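Local structure of catechol 1,2-dioxygenase (Burkholderia ambifaria, 5VXT) at residues 113-118 against 273-278; 148-153 against 202-207; 234-239 against 254-259. The protein probably catalyses the iron(III)-dependent intradiol cleavage of catechol by dioxygen to cis,cis-muconate. All blocks are in the same frame, centred on the assembly; numbering follows the deposited sequence. Where two conformers were deposited one is given.

How the interactions relate
Along the chain, segment 113-118 follows helix 94-109 and leads toward strand 125-126; its partner 273-278 comes only after strand 251-256, so interaction 1 closes the longest loop, and both other contacts fall within it. Interaction 2 closes first, pairing strands 147-155 and 203-209 in one sheet of the dioxygenase fold. Interaction 3 follows in series, in the hairpin of strands 238-244 and 251-256 in the other sheet, beside the iron. Interactions 1 and 3 touch directly, Leu275 O lying 2.9 Å from Asn256 N, a probable hydrogen bond. Interactions 2 and 3 meet between the sheets, where Ile150 CD1 packs 3.8 Å from Phe255 CZ.

Interaction 1 of 3, residues 113-118 against 273-278; sequences GGTPRT and EELIPP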
# COMPACT_ATOMS: atom_id res chain seq x y z
N GLY B 113 32.17 1.22 -15.08
CA GLY B 113 32.64 0.96 -16.42
C GLY B 113 32.19 -0.34 -17.06
O GLY B 113 32.54 -0.62 -18.20
N GLY B 114 31.42 -1.15 -16.34
CA GLY B 114 30.92 -2.39 -16.90
C GLY B 114 29.65 -2.18 -17.70
O GLY B 114 29.21 -1.06 -17.97
N THR B 115 29.05 -3.31 -18.09
CA THR B 115 27.69 -3.29 -18.60
C THR B 115 26.79 -2.58 -17.60
O THR B 115 26.85 -2.88 -16.40
CB THR B 115 27.18 -4.72 -18.83
OG1 THR B 115 28.02 -5.37 -19.78
CG2 THR B 115 25.74 -4.72 -19.35
N PRO B 116 25.95 -1.64 -18.05
CA PRO B 116 25.10 -0.92 -17.09
C PRO B 116 24.03 -1.82 -16.50
O PRO B 116 23.51 -2.73 -17.16
CB PRO B 116 24.47 0.19 -17.94
CG PRO B 116 24.52 -0.33 -19.35
CD PRO B 116 25.80 -1.14 -19.42
N ARG B 117 23.67 -1.53 -15.25
CA ARG B 117 22.52 -2.17 -14.65
C ARG B 117 21.24 -1.57 -15.22
O ARG B 117 21.22 -0.45 -15.73
CB ARG B 117 22.54 -1.99 -13.13
CG ARG B 117 22.42 -0.52 -12.68
CD ARG B 117 22.14 -0.36 -11.19
NE ARG B 117 23.10 -1.08 -10.34
CZ ARG B 117 24.30 -0.62 -10.00
NH1 ARG B 117 24.72 0.56 -10.43
NH2 ARG B 117 25.10 -1.36 -9.23
N THR B 118 20.15 -2.33 -15.13
CA THR B 118 18.83 -1.70 -15.17
C THR B 118 17.89 -2.56 -14.32
O THR B 118 18.33 -3.47 -13.61
CB THR B 118 18.34 -1.45 -16.61
OG1 THR B 118 17.17 -0.60 -16.57
CG2 THR B 118 18.02 -2.73 -17.34
N GLU B 273 20.85 3.44 -23.20
CA GLU B 273 21.43 3.58 -24.54
C GLU B 273 22.35 2.41 -24.85
O GLU B 273 22.40 1.93 -25.99
CB GLU B 273 22.19 4.90 -24.60
CG GLU B 273 22.79 5.28 -25.92
CD GLU B 273 23.61 6.55 -25.82
OE1 GLU B 273 23.23 7.44 -25.02
OE2 GLU B 273 24.65 6.65 -26.51
N GLU B 274 23.06 1.92 -23.85
CA GLU B 274 24.00 0.82 -24.05
C GLU B 274 23.32 -0.54 -24.06
O GLU B 274 24.01 -1.55 -24.29
CB GLU B 274 25.07 0.84 -22.95
CG GLU B 274 25.81 2.17 -22.83
CD GLU B 274 25.11 3.15 -21.90
OE1 GLU B 274 23.94 2.90 -21.52
OE2 GLU B 274 25.73 4.18 -21.55
N LEU B 275 22.01 -0.61 -23.84
CA LEU B 275 21.28 -1.86 -23.71
C LEU B 275 20.32 -2.09 -24.88
O LEU B 275 19.25 -2.67 -24.70
CB LEU B 275 20.53 -1.90 -22.37
CG LEU B 275 21.41 -1.80 -21.13
CD1 LEU B 275 20.58 -1.87 -19.84
CD2 LEU B 275 22.49 -2.88 -21.11
N ILE B 276 20.70 -1.62 -26.07
CA ILE B 276 19.91 -1.76 -27.29
C ILE B 276 20.82 -2.36 -28.36
O ILE B 276 21.27 -1.65 -29.26
CB ILE B 276 19.35 -0.41 -27.76
CG1 ILE B 276 18.69 0.35 -26.61
CG2 ILE B 276 18.37 -0.62 -28.91
CD1 ILE B 276 18.19 1.72 -27.03
N PRO B 277 21.11 -3.65 -28.31
CA PRO B 277 22.08 -4.24 -29.24
C PRO B 277 21.44 -4.54 -30.58
O PRO B 277 20.23 -4.80 -30.67
CB PRO B 277 22.54 -5.52 -28.53
CG PRO B 277 21.48 -5.82 -27.51
CD PRO B 277 20.52 -4.66 -27.40
N PRO B 278 22.22 -4.48 -31.67
CA PRO B 278 21.70 -4.87 -32.98
C PRO B 278 21.24 -6.32 -33.01
O PRO B 278 21.78 -7.18 -32.32
CB PRO B 278 22.90 -4.67 -33.91
CG PRO B 278 23.72 -3.62 -33.23
CD PRO B 278 23.54 -3.84 -31.75
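Leu275 turns its CG away from its own carbonyl carbon (chi1 -60°) and keeps an extended second torsion, which sends its two methyls against Pro116 and Thr118 of segment 113-118. Leu275 CD2 meets the proline ring at Pro116 CG, 3.7 Å away, the two side chains running antiparallel to one another. The other branch, Leu275 CD1, lies 3.7 Å from Thr118 CG2. The hydroxyl of this threonine, OG1, bonds Ala270 O, and Leu275 meets only its carbon atoms. At the other end Thr115 CG2 grazes Leu275 CD2 at 4.1 Å, while Thr115 OG1 is hydrogen-bonded to Val303 N.

Glu274 adds its aliphatic base: Glu274 CB lies 3.8 Å from Pro116 CG, and a bend at the second torsion (chi2 88°) folds the carboxylate back, bringing OE1 to 3.9 Å from the same CG. Neither segment is regular helix or strand here, and no hydrogen bond joins them. Segment 113-118 is instead bonded to strand 251-256, Thr118 to Thr252 through the backbone and Pro116 O to Thr253 OG1. Beyond the contact, Arg117 NH1 forms salt bridges with Asp103 and Asp106 of helix 94-109, linking this loop to the helical part of the chain. The nearest atoms of the Thr118 side chain are about 8 Å from the bound catechol and about 9 Å from the iron, so the contact joins two loops flanking strand 251-256 near the active site.

The meeting is therefore one of carbon surfaces, with Leu275 buried and Glu274 at the exposed margin; polar bonds of the loops go to strands 251-256 and 295-303, while the contact itself is apolar.

Interaction 2 of 3, residues 148-153 against 202-207; sequences LVIHGT and GKYEFR
Two pairs of backbone hydrogen bonds join Ile150 to Phe206 and Gly152 to Tyr204. The shortest runs from Phe206 N to Ile150 O at 2.7 Å, nearly straight at 172°; its return, from Ile150 N to Phe206 O, is 2.9 Å. In the second pair Tyr204 N gives a 2.9 Å bond to Gly152 O, and Gly152 N a longer one of 3.2 Å to Tyr204 O. Within segment 202-207, Arg207 forms a salt bridge with Glu205, gripping OE2 side-on through NE and NH2, both from one face of the carboxylate plane. At the non-hydrogen-bonded pair His151-Glu205, the alpha carbons of Glu205 and His151 make CH...O contacts to the carbonyls of Ile150 and Tyr204. These are neighbouring antiparallel strands of a sheet in the transthyretin-like sandwich of the dioxygenase domain, and their side chains alternate between its faces.

On the face of Ile150, Gly152, Tyr204 and Phe206, the Tyr204 ring folds back over the partner strand: its CG sits between its own backbone N and carbonyl carbon (chi1 81°), laying one face of the Tyr204 ring over Gly152 N, 3.3 Å from the plane and near the ring's rim. Tyr204 OH bonds Phe300 O of strand 295-303, and Ile150 CG2 lies 3.6 Å from Tyr204 OH. Phe206 packs inward on Val167 and Cys169 of the other sheet.

On the opposite face, Val149 CG1 lies 3.6 Å from Glu205 OE2, while His151 NE2 bonds Asp297 OD1.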
# COMPACT_ATOMS: atom_id res chain seq x y z
N LEU B 148 15.04 -17.09 -31.75
CA LEU B 148 16.01 -16.06 -31.39
C LEU B 148 17.19 -16.70 -30.68
O LEU B 148 17.00 -17.46 -29.73
CB LEU B 148 15.37 -14.99 -30.49
CG LEU B 148 16.31 -13.95 -29.87
CD1 LEU B 148 16.78 -12.95 -30.90
CD2 LEU B 148 15.62 -13.24 -28.72
N VAL B 149 18.40 -16.39 -31.13
CA VAL B 149 19.63 -16.85 -30.48
C VAL B 149 20.31 -15.65 -29.83
O VAL B 149 20.62 -14.66 -30.50
CB VAL B 149 20.58 -17.55 -31.45
CG1 VAL B 149 21.90 -17.82 -30.76
CG2 VAL B 149 19.97 -18.84 -31.93
N ILE B 150 20.53 -15.73 -28.52
CA ILE B 150 21.29 -14.73 -27.77
C ILE B 150 22.59 -15.37 -27.32
O ILE B 150 22.57 -16.44 -26.69
CB ILE B 150 20.50 -14.21 -26.56
CG1 ILE B 150 19.08 -13.82 -26.97
CG2 ILE B 150 21.24 -13.04 -25.94
CD1 ILE B 150 18.18 -13.49 -25.77
N HIS B 151 23.71 -14.74 -27.65
CA HIS B 151 25.00 -15.33 -27.36
C HIS B 151 26.00 -14.22 -27.05
O HIS B 151 25.90 -13.11 -27.57
CB HIS B 151 25.52 -16.18 -28.52
CG HIS B 151 25.74 -15.40 -29.78
ND1 HIS B 151 26.98 -14.95 -30.18
CD2 HIS B 151 24.87 -14.99 -30.74
CE1 HIS B 151 26.87 -14.30 -31.32
NE2 HIS B 151 25.60 -14.31 -31.69
N GLY B 152 26.98 -14.56 -26.23
CA GLY B 152 28.08 -13.65 -26.00
C GLY B 152 29.05 -14.23 -25.01
O GLY B 152 29.02 -15.42 -24.71
N THR B 153 29.91 -13.36 -24.49
CA THR B 153 30.89 -13.75 -23.50
C THR B 153 30.72 -12.92 -22.24
O THR B 153 30.33 -11.75 -22.28
CB THR B 153 32.32 -13.57 -24.01
OG1 THR B 153 32.59 -12.17 -24.13
CG2 THR B 153 32.48 -14.24 -25.36
N GLY B 202 34.26 -18.29 -21.14
CA GLY B 202 33.29 -17.28 -20.75
C GLY B 202 32.04 -17.18 -21.60
O GLY B 202 31.27 -16.24 -21.42
N LYS B 203 31.80 -18.13 -22.50
CA LYS B 203 30.71 -18.02 -23.46
C LYS B 203 29.40 -18.55 -22.89
O LYS B 203 29.38 -19.56 -22.20
CB LYS B 203 31.05 -18.76 -24.76
CG LYS B 203 32.21 -18.17 -25.54
CD LYS B 203 32.51 -18.94 -26.83
CE LYS B 203 31.76 -18.37 -28.03
NZ LYS B 203 32.04 -19.13 -29.29
N TYR B 204 28.32 -17.84 -23.19
CA TYR B 204 26.96 -18.23 -22.84
C TYR B 204 26.12 -18.21 -24.11
O TYR B 204 26.41 -17.46 -25.05
CB TYR B 204 26.34 -17.29 -21.77
CG TYR B 204 25.80 -16.02 -22.38
CD1 TYR B 204 26.62 -14.93 -22.58
CD2 TYR B 204 24.47 -15.93 -22.79
CE1 TYR B 204 26.14 -13.77 -23.16
CE2 TYR B 204 23.98 -14.79 -23.38
CZ TYR B 204 24.82 -13.71 -23.57
OH TYR B 204 24.35 -12.56 -24.15
N GLU B 205 25.06 -19.01 -24.14
CA GLU B 205 24.17 -18.96 -25.29
C GLU B 205 22.77 -19.39 -24.89
O GLU B 205 22.60 -20.40 -24.20
CB GLU B 205 24.68 -19.84 -26.43
CG GLU B 205 23.85 -19.75 -27.69
CD GLU B 205 24.54 -20.42 -28.86
OE1 GLU B 205 25.75 -20.70 -28.75
OE2 GLU B 205 23.86 -20.68 -29.88
N PHE B 206 21.77 -18.62 -25.31
CA PHE B 206 20.37 -18.95 -25.10
C PHE B 206 19.70 -19.10 -26.46
O PHE B 206 19.87 -18.25 -27.34
CB PHE B 206 19.65 -17.89 -24.26
CG PHE B 206 20.16 -17.79 -22.86
CD1 PHE B 206 19.76 -18.69 -21.89
CD2 PHE B 206 21.06 -16.79 -22.52
CE1 PHE B 206 20.24 -18.59 -20.60
CE2 PHE B 206 21.54 -16.68 -21.22
CZ PHE B 206 21.13 -17.59 -20.26
N ARG B 207 18.96 -20.19 -26.63
CA ARG B 207 18.17 -20.43 -27.82
C ARG B 207 16.70 -20.40 -27.41
O ARG B 207 16.28 -21.17 -26.54
CB ARG B 207 18.56 -21.74 -28.49
CG ARG B 207 20.01 -21.71 -28.92
CD ARG B 207 20.50 -23.02 -29.48
NE ARG B 207 21.93 -22.98 -29.73
CZ ARG B 207 22.66 -24.02 -30.11
NH1 ARG B 207 22.08 -25.20 -30.27
NH2 ARG B 207 23.96 -23.89 -30.32

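Interaction 3 of 3, residues 234-239 against 254-259; sequences NRPAHV and QFNIEG. With FE (Fe (III) ion), chain J; CAQ (catechol), chain K.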
# COMPACT_ATOMS: atom_id res chain seq x y z
N ASN B 234 2.73 0.07 -20.78
CA ASN B 234 3.41 -0.87 -21.66
C ASN B 234 4.93 -0.74 -21.55
O ASN B 234 5.45 0.34 -21.27
CB ASN B 234 2.98 -0.66 -23.11
CG ASN B 234 1.49 -0.80 -23.30
OD1 ASN B 234 0.85 0.07 -23.89
ND2 ASN B 234 0.93 -1.89 -22.80
N ARG B 235 5.63 -1.86 -21.79
CA ARG B 235 7.07 -1.93 -21.93
C ARG B 235 7.42 -2.37 -23.35
O ARG B 235 6.66 -3.11 -23.98
CB ARG B 235 7.73 -2.91 -20.94
CG ARG B 235 7.52 -2.62 -19.47
CD ARG B 235 8.74 -3.03 -18.66
NE ARG B 235 9.92 -2.34 -19.16
CZ ARG B 235 11.15 -2.84 -19.16
NH1 ARG B 235 11.37 -4.05 -18.67
NH2 ARG B 235 12.14 -2.12 -19.66
N PRO B 236 8.56 -1.92 -23.89
CA PRO B 236 9.05 -2.50 -25.14
C PRO B 236 9.53 -3.93 -24.92
O PRO B 236 9.78 -4.37 -23.79
CB PRO B 236 10.22 -1.58 -25.52
CG PRO B 236 10.70 -1.05 -24.17
CD PRO B 236 9.44 -0.86 -23.38
N ALA B 237 9.64 -4.67 -26.02
CA ALA B 237 10.13 -6.05 -25.94
C ALA B 237 11.55 -6.07 -25.38
O ALA B 237 12.39 -5.25 -25.75
CB ALA B 237 10.09 -6.71 -27.32
N HIS B 238 11.82 -7.01 -24.48
CA HIS B 238 13.07 -6.99 -23.75
C HIS B 238 13.36 -8.38 -23.20
O HIS B 238 12.49 -9.26 -23.19
CB HIS B 238 13.04 -5.98 -22.61
CG HIS B 238 12.01 -6.29 -21.58
ND1 HIS B 238 10.68 -5.96 -21.73
CD2 HIS B 238 12.10 -6.94 -20.39
CE1 HIS B 238 10.00 -6.37 -20.68
NE2 HIS B 238 10.84 -6.97 -19.85
N VAL B 239 14.60 -8.56 -22.75
CA VAL B 239 15.06 -9.79 -22.12
C VAL B 239 15.84 -9.41 -20.87
O VAL B 239 16.69 -8.52 -20.92
CB VAL B 239 15.95 -10.62 -23.08
CG1 VAL B 239 16.44 -11.87 -22.39
CG2 VAL B 239 15.17 -10.98 -24.33
N GLN B 254 19.30 -5.82 -18.55
CA GLN B 254 18.33 -6.17 -19.59
C GLN B 254 18.89 -5.69 -20.91
O GLN B 254 19.84 -4.91 -20.95
CB GLN B 254 16.96 -5.50 -19.38
CG GLN B 254 16.21 -5.76 -18.08
CD GLN B 254 14.89 -5.00 -18.07
OE1 GLN B 254 14.28 -4.80 -19.12
NE2 GLN B 254 14.45 -4.57 -16.89
N PHE B 255 18.27 -6.13 -22.00
CA PHE B 255 18.40 -5.38 -23.24
C PHE B 255 17.04 -5.34 -23.92
O PHE B 255 16.17 -6.19 -23.68
CB PHE B 255 19.52 -5.90 -24.19
CG PHE B 255 19.35 -7.29 -24.72
CD1 PHE B 255 18.29 -7.63 -25.55
CD2 PHE B 255 20.31 -8.25 -24.45
CE1 PHE B 255 18.16 -8.91 -26.05
CE2 PHE B 255 20.20 -9.53 -24.95
CZ PHE B 255 19.12 -9.86 -25.75
N ASN B 256 16.84 -4.29 -24.71
CA ASN B 256 15.62 -4.09 -25.46
C ASN B 256 15.82 -4.61 -26.88
O ASN B 256 16.93 -4.57 -27.42
CB ASN B 256 15.25 -2.60 -25.52
CG ASN B 256 14.50 -2.13 -24.27
OD1 ASN B 256 13.80 -2.90 -23.62
ND2 ASN B 256 14.63 -0.85 -23.96
N ILE B 257 14.73 -5.12 -27.47
CA ILE B 257 14.77 -5.54 -28.87
C ILE B 257 14.88 -4.31 -29.76
O ILE B 257 14.06 -3.38 -29.66
CB ILE B 257 13.53 -6.37 -29.23
CG1 ILE B 257 13.46 -7.63 -28.36
CG2 ILE B 257 13.53 -6.70 -30.74
CD1 ILE B 257 14.72 -8.48 -28.44
N GLU B 258 15.88 -4.31 -30.64
CA GLU B 258 16.11 -3.17 -31.51
C GLU B 258 14.86 -2.83 -32.31
O GLU B 258 14.20 -3.71 -32.86
CB GLU B 258 17.28 -3.49 -32.44
CG GLU B 258 17.28 -2.75 -33.75
CD GLU B 258 18.57 -2.98 -34.54
OE1 GLU B 258 19.27 -1.98 -34.83
OE2 GLU B 258 18.88 -4.14 -34.88
N GLY B 259 14.52 -1.54 -32.35
CA GLY B 259 13.46 -1.06 -33.21
C GLY B 259 12.08 -1.03 -32.61
O GLY B 259 11.14 -0.61 -33.29
FE FE J . 10.26 -8.00 -18.19
C1 CAQ K . 6.93 -4.87 -15.05
C2 CAQ K . 7.00 -6.05 -15.78
C3 CAQ K . 8.21 -6.41 -16.37
O3 CAQ K . 8.33 -7.56 -17.09
C4 CAQ K . 9.37 -5.52 -16.23
O4 CAQ K . 10.54 -5.87 -16.82
C5 CAQ K . 9.25 -4.35 -15.50
C6 CAQ K . 8.03 -4.03 -14.92
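The hairpin of strands 238-244 and 251-256 carries part of the iron(III) and catechol site, with His238 and Gln254 meeting beside the metal. His238 NE2 binds the iron at 2.0 Å; Tyr178 and His240 are the other protein ligands, and both catechol oxygens also coordinate it. The far side of the imidazole is fixed where His238 ND1 gives a bond of 2.8 Å to Pro236 O, almost in the ring plane.

Arg235 reaches in with a chain bent at its second and third torsions (chi3 57°), which places Arg235 NH1 over the centre of one face of the His238 ring, 3.2 Å from its plane. Arg235 NH1 donates to catechol O4 at 2.7 Å and, in the conformer given, to Gln254 OE1 at 3.0 Å. Both oxygens lie at the guanidinium edge, near its plane, but the O4 bond is markedly bent (131° at the hydrogen) and the OE1 bond nearly straight. NH2 adds a weak bond to the same OE1. The Gln254 amide plane is turned 72° from the guanidinium. NE2 of this amide bonds Ile119 O, and Arg235 NH2 has Asp266 as a salt-bridge partner.

Behind the site, Val239 and Phe255 exchange backbone bonds, and Ile257 N gives one of 2.9 Å to Ala237 O. Val239 CB lies over a face of the Phe255 ring, and Ala237 CB packs on Ile257 CG1.

The Pro236 carbonyl thus fixes the rotation of the iron-binding imidazole. Arg235 so close by would be expected to favour negative charge on catechol O4 if that oxygen is deprotonated, as expected for a chelated catechol.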